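Side-chain contacts in MW1564 protein (PDB 3NTV), which probably transfers methyl groups from S-adenosylmethionine to hydroxyl groups of its substrates, in the manner of caffeoyl-CoA O-methyltransferases: residues Y110-L115 / V124-G129; K157-Y162 / N205-K210; G181-I186 / Q196-V201. One frame throughout, in Å; residues are numbered along the deposited sequence. Where two conformers were deposited one is given.

Interaction 1. Residues Y110-L115 / V124-G129; sequences YAKQNL and VRIIEG
Helix segment 110-115 runs nearly antiparallel to strand 124-128, with 162° between their directions and a closest axis approach of 9.8 Å, which sets Lys112 over Ile126 and Leu115 over Val124. The apolar part centres on Ile126. Its CG1 lies anti to the carbonyl carbon (chi1 -61°) and the chain then runs extended, carrying the terminal methyl up to the helix. There Ile126 CD1 meets Leu115 CD1 at 3.5 Å and Ala111 CB at 3.7 Å. Leu115 straddles its two partners: CD1 touches both Ile126 and Val124, and Leu115 CD2 comes within 3.6 Å of Val124 CB, these two side chains crossing at about a right angle. At the exposed margin a water donates to Glu128 OE2 at 2.8 Å and to Ile126 O at 2.8 Å. Its bond to Lys112 NZ, 2.9 Å, holds for one of two lysine conformers and is doubtful as a fixed bridge; there Lys112 NZ and Glu128 OE2 stand 4.5 Å apart, too far for a direct ion pair. Helix and strand belong to one beta-alpha-beta crossover of the Rossmann-like sheet. Their cohesion rests on methyl contacts; the charges at the margin would add at most a weak, screened attraction.

Interaction 2. Residues K157-Y162 / N205-K210; sequences KFFEIY and NEWLIK
Asn205 ND2, hydrogen-bonded to Val177 O of its own chain and to Tyr28 OH of the second subunit, ties down the helix from which Trp207 and Leu208, two and three residues on, reach across to Phe159 and Glu160. The contact itself is aromatic and apolar. Phe159 and the six-membered ring of Trp207 form an offset edge-to-face pair, with planes at 88° and centroids 5.2 Å apart: the indole presents its edge and the phenyl ring its face. The closest approach, Trp207 CH2 to Phe159 CD2, is 3.4 Å, and Trp207 CZ3 also lies over that face. Phe159 can reach across because its CG is anti to the backbone N (chi1 -172°), and Trp207 extends from its own helix in the same way. At the ring carbon para to CD2, Leu208 CD1 touches Phe159 CE1 at 3.5 Å. On the exposed side Glu160 CG comes obliquely to Trp207 CZ2, at 3.6 Å, and the carboxylate follows with OE2 near the same carbon, its plane turned steeply to the ring. Such bulky side chains fit the wide spacing of the helix axes, 12.1 Å at an angle of 31°. Helices 155-162 and 192-209 are thus bridged alongside the sheet, with Tyr214 making a second edge-to-face pair with Phe159 and strand 214-219 meeting Leu208 through Thr216.

Interaction 3. Residues G181-I186 / Q196-V201; sequences GFVSDI and QMVKKV
Val198 makes most of the contact from the helix side, segment 196-201, and its two methyls divide the work against the loop 181-186. Val198 CG1 lies 3.8 Å from Val183 CA and 3.8 Å from Val183 O, whereas Val198 CG2 sits 3.8 Å from Phe182 CB and 3.9 Å from Phe182 O. The helix therefore rests as much on loop backbone as on loop side chains, which agrees with the short separation of Val183 CA and Val198 CA, 5.5 Å. With CG1 anti to the backbone N (chi1 169°), that methyl faces Val183, and CG2 faces Phe182. Val183 CG1 adds looser apolar contacts, 4.2 Å from Val198 CG1 and 4.2 Å from Val201 CG1, spanning residues one helical turn apart. Phe182 touches the segment through its CB, and its ring leads away toward Ile188 and Val194.

Within the loop, Asp185 N donates to Phe182 O at 3.1 Å, closing a type I beta turn with Val183 and Ser184 at its corners. Gly181, just before it, has a positive phi of 95°, in a conformation at which a CB would be driven into the preceding carbonyl oxygen.

Farther out, Lys200 NZ donates to the carbonyl oxygens of Ala151 and Ala153, fastening the helix to the loop between strand 143-149 and helix 155-162. Val183 and Ser184 also pack on Asn25 of the second subunit. The contact thus folds the connection leaving strand 170-175 back onto helix 192-209, the next long helix of the chain, at the subunit interface.

Interaction 1 comes first in sequence; both segments of interaction 3 fall between those of interaction 2. The last two share helix 192-209, which takes up the loop 181-186 through residues 196-201 and meets helix 155-162 nearer its C-terminal end; their centres are 17 Å apart. Interaction 1 joins helix 105-117 to strand 124-128, an outermost strand of the Rossmann-like sheet in this chain. Its centre lies 26 Å from that of interaction 2 and 30 Å from that of interaction 3, across the chain's centre from the latter. Interactions 2 and 3 both touch the second subunit, so helix 192-209 links intrachain packing to dimer contacts, whereas interaction 1 stays within one chain.

Interaction 1. Residues Y110-L115 / V124-G129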
# COMPACT_ATOMS: atom_id res chain seq x y z
N TYR A 110 -1.83 -3.01 -29.76
CA TYR A 110 -1.57 -1.76 -29.03
C TYR A 110 -0.30 -1.93 -28.18
O TYR A 110 0.58 -1.06 -28.20
CB TYR A 110 -2.72 -1.43 -28.06
CG TYR A 110 -4.02 -0.93 -28.66
CD1 TYR A 110 -4.06 -0.39 -29.95
CD2 TYR A 110 -5.19 -0.91 -27.91
CE1 TYR A 110 -5.25 0.11 -30.49
CE2 TYR A 110 -6.38 -0.39 -28.43
CZ TYR A 110 -6.40 0.11 -29.72
OH TYR A 110 -7.58 0.61 -30.23
N ALA A 111 -0.24 -3.03 -27.39
CA ALA A 111 0.92 -3.31 -26.54
C ALA A 111 2.21 -3.43 -27.36
O ALA A 111 3.21 -2.79 -27.02
CB ALA A 111 0.68 -4.54 -25.69
N LYS A 112 2.18 -4.23 -28.47
CA LYS A 112 3.32 -4.43 -29.36
C LYS A 112 3.85 -3.10 -29.90
O LYS A 112 5.05 -2.84 -29.84
CB LYS A 112 2.95 -5.38 -30.51
CG LYS A 112 3.99 -6.45 -30.76
CD LYS A 112 3.51 -7.84 -30.40
CE LYS A 112 4.51 -8.88 -30.85
NZ LYS A 112 5.56 -9.13 -29.83
N GLN A 113 2.93 -2.24 -30.41
CA GLN A 113 3.33 -0.93 -30.95
C GLN A 113 3.97 -0.06 -29.88
O GLN A 113 4.99 0.57 -30.13
CB GLN A 113 2.16 -0.21 -31.64
CG GLN A 113 2.59 1.06 -32.41
CD GLN A 113 3.78 0.87 -33.34
OE1 GLN A 113 4.92 1.25 -33.03
NE2 GLN A 113 3.54 0.27 -34.50
N ASN A 114 3.38 -0.04 -28.67
CA ASN A 114 3.92 0.75 -27.56
C ASN A 114 5.33 0.31 -27.15
O ASN A 114 6.20 1.16 -26.95
CB ASN A 114 2.95 0.77 -26.39
CG ASN A 114 1.79 1.71 -26.63
OD1 ASN A 114 1.90 2.69 -27.38
ND2 ASN A 114 0.66 1.46 -25.97
N LEU A 115 5.57 -1.02 -27.06
CA LEU A 115 6.89 -1.53 -26.69
C LEU A 115 7.94 -1.09 -27.72
O LEU A 115 9.05 -0.73 -27.33
CB LEU A 115 6.90 -3.06 -26.56
CG LEU A 115 6.05 -3.69 -25.44
CD1 LEU A 115 6.25 -5.19 -25.45
CD2 LEU A 115 6.43 -3.14 -24.08
N VAL A 124 10.25 -6.43 -22.03
CA VAL A 124 8.88 -6.94 -21.95
C VAL A 124 8.61 -7.97 -23.04
O VAL A 124 8.84 -7.71 -24.22
CB VAL A 124 7.83 -5.79 -22.01
CG1 VAL A 124 6.38 -6.31 -21.89
CG2 VAL A 124 8.13 -4.71 -20.97
N ARG A 125 8.04 -9.11 -22.63
CA ARG A 125 7.67 -10.21 -23.53
C ARG A 125 6.15 -10.32 -23.50
O ARG A 125 5.57 -10.47 -22.43
CB ARG A 125 8.34 -11.50 -23.00
CG ARG A 125 7.83 -12.82 -23.53
CD ARG A 125 8.72 -13.97 -23.08
NE ARG A 125 8.52 -14.37 -21.67
CZ ARG A 125 8.94 -15.54 -21.19
NH1 ARG A 125 9.56 -16.40 -21.99
NH2 ARG A 125 8.73 -15.85 -19.92
N ILE A 126 5.51 -10.28 -24.68
CA ILE A 126 4.06 -10.45 -24.78
C ILE A 126 3.82 -11.88 -25.19
O ILE A 126 4.32 -12.31 -26.23
CB ILE A 126 3.41 -9.45 -25.79
CG1 ILE A 126 3.64 -7.99 -25.35
CG2 ILE A 126 1.88 -9.76 -25.97
CD1 ILE A 126 3.35 -6.96 -26.43
N ILE A 127 3.04 -12.61 -24.39
CA ILE A 127 2.69 -14.00 -24.68
C ILE A 127 1.25 -13.92 -25.20
O ILE A 127 0.34 -13.52 -24.48
CB ILE A 127 2.84 -14.91 -23.42
CG1 ILE A 127 4.28 -14.89 -22.85
CG2 ILE A 127 2.38 -16.37 -23.72
CD1 ILE A 127 5.41 -15.46 -23.77
N GLU A 128 1.03 -14.29 -26.45
CA GLU A 128 -0.29 -14.19 -27.06
C GLU A 128 -1.13 -15.44 -26.88
O GLU A 128 -0.72 -16.52 -27.29
CB GLU A 128 -0.14 -13.88 -28.55
CG GLU A 128 0.64 -12.60 -28.80
CD GLU A 128 0.89 -12.33 -30.27
OE1 GLU A 128 -0.02 -12.59 -31.09
OE2 GLU A 128 1.98 -11.80 -30.58
N GLY A 129 -2.28 -15.29 -26.26
CA GLY A 129 -3.17 -16.42 -26.07
C GLY A 129 -3.94 -16.39 -24.78
O GLY A 129 -3.77 -15.49 -23.95
O HOH W 1 4.23 -11.58 -28.95

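Interaction 2. Residues K157-Y162 / N205-K210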
# COMPACT_ATOMS: atom_id res chain seq x y z
N LYS A 157 -8.28 -19.79 -11.11
CA LYS A 157 -7.50 -20.78 -11.86
C LYS A 157 -6.14 -20.20 -12.22
O LYS A 157 -5.16 -20.90 -12.09
CB LYS A 157 -8.24 -21.21 -13.13
CG LYS A 157 -9.38 -22.20 -12.90
CD LYS A 157 -9.98 -22.64 -14.23
CE LYS A 157 -11.01 -23.72 -14.08
NZ LYS A 157 -11.29 -24.40 -15.37
N PHE A 158 -6.08 -18.92 -12.62
CA PHE A 158 -4.80 -18.29 -12.96
C PHE A 158 -3.88 -18.27 -11.76
O PHE A 158 -2.71 -18.60 -11.90
CB PHE A 158 -4.99 -16.88 -13.56
CG PHE A 158 -5.85 -16.78 -14.79
CD1 PHE A 158 -6.01 -17.87 -15.65
CD2 PHE A 158 -6.48 -15.59 -15.12
CE1 PHE A 158 -6.82 -17.77 -16.78
CE2 PHE A 158 -7.29 -15.49 -16.25
CZ PHE A 158 -7.44 -16.58 -17.09
N PHE A 159 -4.42 -17.95 -10.56
CA PHE A 159 -3.60 -17.99 -9.35
C PHE A 159 -3.04 -19.40 -9.13
O PHE A 159 -1.85 -19.54 -8.89
CB PHE A 159 -4.44 -17.54 -8.14
CG PHE A 159 -3.70 -17.35 -6.84
CD1 PHE A 159 -3.50 -16.07 -6.32
CD2 PHE A 159 -3.26 -18.45 -6.10
CE1 PHE A 159 -2.84 -15.90 -5.09
CE2 PHE A 159 -2.61 -18.27 -4.87
CZ PHE A 159 -2.41 -17.00 -4.37
N GLU A 160 -3.88 -20.46 -9.25
CA GLU A 160 -3.40 -21.84 -9.04
C GLU A 160 -2.37 -22.28 -10.10
O GLU A 160 -1.39 -22.93 -9.76
CB GLU A 160 -4.58 -22.83 -9.03
CG GLU A 160 -5.57 -22.62 -7.89
CD GLU A 160 -6.82 -23.47 -7.97
OE1 GLU A 160 -7.40 -23.60 -9.07
OE2 GLU A 160 -7.26 -23.97 -6.90
N ILE A 161 -2.58 -21.90 -11.37
CA ILE A 161 -1.68 -22.28 -12.47
C ILE A 161 -0.29 -21.66 -12.35
O ILE A 161 0.71 -22.35 -12.56
CB ILE A 161 -2.29 -21.96 -13.87
CG1 ILE A 161 -3.54 -22.83 -14.17
CG2 ILE A 161 -1.27 -22.09 -15.01
CD1 ILE A 161 -4.39 -22.28 -15.36
N TYR A 162 -0.22 -20.34 -12.05
CA TYR A 162 1.03 -19.59 -12.13
C TYR A 162 1.83 -19.42 -10.85
O TYR A 162 3.06 -19.28 -10.95
CB TYR A 162 0.80 -18.24 -12.85
CG TYR A 162 0.34 -18.42 -14.29
CD1 TYR A 162 1.22 -18.85 -15.28
CD2 TYR A 162 -1.01 -18.28 -14.63
CE1 TYR A 162 0.79 -19.07 -16.59
CE2 TYR A 162 -1.45 -18.50 -15.94
CZ TYR A 162 -0.55 -18.90 -16.91
OH TYR A 162 -0.94 -19.08 -18.22
N ASN A 205 -11.88 -13.34 -3.43
CA ASN A 205 -11.38 -12.78 -2.16
C ASN A 205 -11.45 -13.77 -0.99
O ASN A 205 -10.48 -13.93 -0.26
CB ASN A 205 -12.09 -11.48 -1.82
CG ASN A 205 -11.81 -10.39 -2.82
OD1 ASN A 205 -10.83 -10.44 -3.60
ND2 ASN A 205 -12.69 -9.41 -2.87
N GLU A 206 -12.60 -14.44 -0.84
CA GLU A 206 -12.80 -15.43 0.23
C GLU A 206 -11.86 -16.60 0.06
O GLU A 206 -11.31 -17.09 1.03
CB GLU A 206 -14.25 -15.93 0.24
CG GLU A 206 -15.28 -14.90 0.64
CD GLU A 206 -15.38 -14.54 2.12
OE1 GLU A 206 -16.00 -13.49 2.42
OE2 GLU A 206 -14.86 -15.30 2.97
N TRP A 207 -11.67 -17.07 -1.18
CA TRP A 207 -10.80 -18.21 -1.45
C TRP A 207 -9.33 -17.80 -1.16
O TRP A 207 -8.59 -18.58 -0.56
CB TRP A 207 -10.99 -18.62 -2.91
CG TRP A 207 -10.02 -19.65 -3.39
CD1 TRP A 207 -10.14 -21.01 -3.30
CD2 TRP A 207 -8.80 -19.40 -4.09
NE1 TRP A 207 -9.06 -21.62 -3.89
CE2 TRP A 207 -8.23 -20.65 -4.41
CE3 TRP A 207 -8.14 -18.23 -4.52
CZ2 TRP A 207 -7.02 -20.77 -5.10
CZ3 TRP A 207 -6.95 -18.35 -5.22
CH2 TRP A 207 -6.39 -19.61 -5.49
N LEU A 208 -8.95 -16.58 -1.54
CA LEU A 208 -7.59 -16.08 -1.33
C LEU A 208 -7.19 -16.03 0.13
O LEU A 208 -6.11 -16.52 0.48
CB LEU A 208 -7.42 -14.72 -2.00
CG LEU A 208 -6.06 -14.02 -1.84
CD1 LEU A 208 -4.95 -14.84 -2.47
CD2 LEU A 208 -6.12 -12.65 -2.48
N ILE A 209 -8.04 -15.45 0.99
CA ILE A 209 -7.76 -15.34 2.42
C ILE A 209 -7.59 -16.70 3.10
O ILE A 209 -6.97 -16.76 4.16
CB ILE A 209 -8.76 -14.44 3.18
CG1 ILE A 209 -10.20 -15.00 3.16
CG2 ILE A 209 -8.71 -13.02 2.67
CD1 ILE A 209 -11.19 -14.35 4.15
N LYS A 210 -8.15 -17.76 2.50
CA LYS A 210 -8.09 -19.13 3.02
C LYS A 210 -6.89 -19.96 2.53
O LYS A 210 -6.77 -21.12 2.91
CB LYS A 210 -9.43 -19.87 2.82
CG LYS A 210 -10.65 -19.22 3.47
CD LYS A 210 -10.54 -19.06 4.99
CE LYS A 210 -11.81 -18.52 5.62
NZ LYS A 210 -11.60 -17.18 6.23

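Interaction 3. Residues G181-I186 / Q196-V201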
# COMPACT_ATOMS: atom_id res chain seq x y z
N GLY A 181 -15.71 -0.91 -7.13
CA GLY A 181 -16.51 -0.39 -6.03
C GLY A 181 -17.92 -0.95 -5.97
O GLY A 181 -18.69 -0.58 -5.09
N PHE A 182 -18.26 -1.87 -6.90
CA PHE A 182 -19.60 -2.47 -6.97
C PHE A 182 -19.90 -3.52 -5.93
O PHE A 182 -21.07 -3.82 -5.75
CB PHE A 182 -19.88 -3.06 -8.35
CG PHE A 182 -20.13 -2.05 -9.43
CD1 PHE A 182 -21.27 -1.25 -9.41
CD2 PHE A 182 -19.30 -1.98 -10.54
CE1 PHE A 182 -21.51 -0.33 -10.43
CE2 PHE A 182 -19.55 -1.07 -11.56
CZ PHE A 182 -20.65 -0.24 -11.50
N VAL A 183 -18.88 -4.13 -5.30
CA VAL A 183 -19.09 -5.22 -4.32
C VAL A 183 -20.21 -5.05 -3.29
O VAL A 183 -20.93 -6.03 -3.02
CB VAL A 183 -17.79 -5.80 -3.70
CG1 VAL A 183 -16.95 -6.51 -4.75
CG2 VAL A 183 -16.99 -4.72 -2.99
N SER A 184 -20.38 -3.82 -2.75
CA SER A 184 -21.40 -3.53 -1.73
C SER A 184 -22.52 -2.60 -2.22
O SER A 184 -23.40 -2.22 -1.45
CB SER A 184 -20.74 -2.94 -0.49
OG SER A 184 -19.79 -3.84 0.07
N ASP A 185 -22.49 -2.23 -3.51
CA ASP A 185 -23.44 -1.31 -4.14
C ASP A 185 -24.78 -1.95 -4.51
O ASP A 185 -24.81 -3.00 -5.15
CB ASP A 185 -22.77 -0.69 -5.39
CG ASP A 185 -23.46 0.51 -6.03
OD1 ASP A 185 -24.54 0.93 -5.54
OD2 ASP A 185 -22.91 1.06 -7.01
N ILE A 186 -25.89 -1.28 -4.14
CA ILE A 186 -27.25 -1.72 -4.47
C ILE A 186 -27.45 -1.66 -5.99
O ILE A 186 -28.14 -2.51 -6.54
CB ILE A 186 -28.33 -0.90 -3.69
CG1 ILE A 186 -28.32 -1.25 -2.18
CG2 ILE A 186 -29.75 -1.06 -4.31
CD1 ILE A 186 -29.26 -2.43 -1.69
N GLN A 196 -22.65 -10.90 -11.89
CA GLN A 196 -21.82 -12.09 -12.12
C GLN A 196 -20.36 -11.78 -11.73
O GLN A 196 -19.71 -12.62 -11.10
CB GLN A 196 -21.88 -12.52 -13.59
CG GLN A 196 -23.22 -13.13 -13.99
CD GLN A 196 -23.19 -13.51 -15.45
OE1 GLN A 196 -23.35 -12.67 -16.34
NE2 GLN A 196 -22.95 -14.78 -15.72
N MSE A 197 -19.87 -10.58 -12.08
CA MSE A 197 -18.50 -10.16 -11.76
C MSE A 197 -18.29 -9.94 -10.27
O MSE A 197 -17.26 -10.33 -9.73
CB MSE A 197 -18.11 -8.92 -12.56
CG MSE A 197 -18.09 -9.17 -14.07
SE MSE A 197 -16.73 -10.49 -14.62
CE MSE A 197 -17.92 -12.04 -14.84
N VAL A 198 -19.29 -9.34 -9.59
CA VAL A 198 -19.24 -9.13 -8.14
C VAL A 198 -19.15 -10.50 -7.46
O VAL A 198 -18.31 -10.69 -6.58
CB VAL A 198 -20.42 -8.26 -7.64
CG1 VAL A 198 -20.54 -8.28 -6.11
CG2 VAL A 198 -20.30 -6.83 -8.14
N LYS A 199 -19.98 -11.48 -7.91
CA LYS A 199 -19.94 -12.83 -7.34
C LYS A 199 -18.56 -13.47 -7.52
O LYS A 199 -18.03 -14.06 -6.58
CB LYS A 199 -21.03 -13.72 -7.97
CG LYS A 199 -21.58 -14.76 -7.01
CD LYS A 199 -22.07 -16.01 -7.72
CE LYS A 199 -22.33 -17.15 -6.75
NZ LYS A 199 -21.06 -17.73 -6.21
N LYS A 200 -17.97 -13.35 -8.72
CA LYS A 200 -16.65 -13.91 -9.01
C LYS A 200 -15.57 -13.29 -8.09
O LYS A 200 -14.77 -14.01 -7.51
CB LYS A 200 -16.28 -13.65 -10.49
CG LYS A 200 -14.92 -14.23 -10.90
CD LYS A 200 -14.38 -13.56 -12.17
CE LYS A 200 -15.06 -14.04 -13.41
NZ LYS A 200 -14.40 -13.51 -14.63
N VAL A 201 -15.58 -11.97 -7.95
CA VAL A 201 -14.59 -11.22 -7.16
C VAL A 201 -14.75 -11.56 -5.69
O VAL A 201 -13.76 -11.84 -5.01
CB VAL A 201 -14.68 -9.70 -7.48
CG1 VAL A 201 -13.92 -8.87 -6.47
CG2 VAL A 201 -14.14 -9.42 -8.89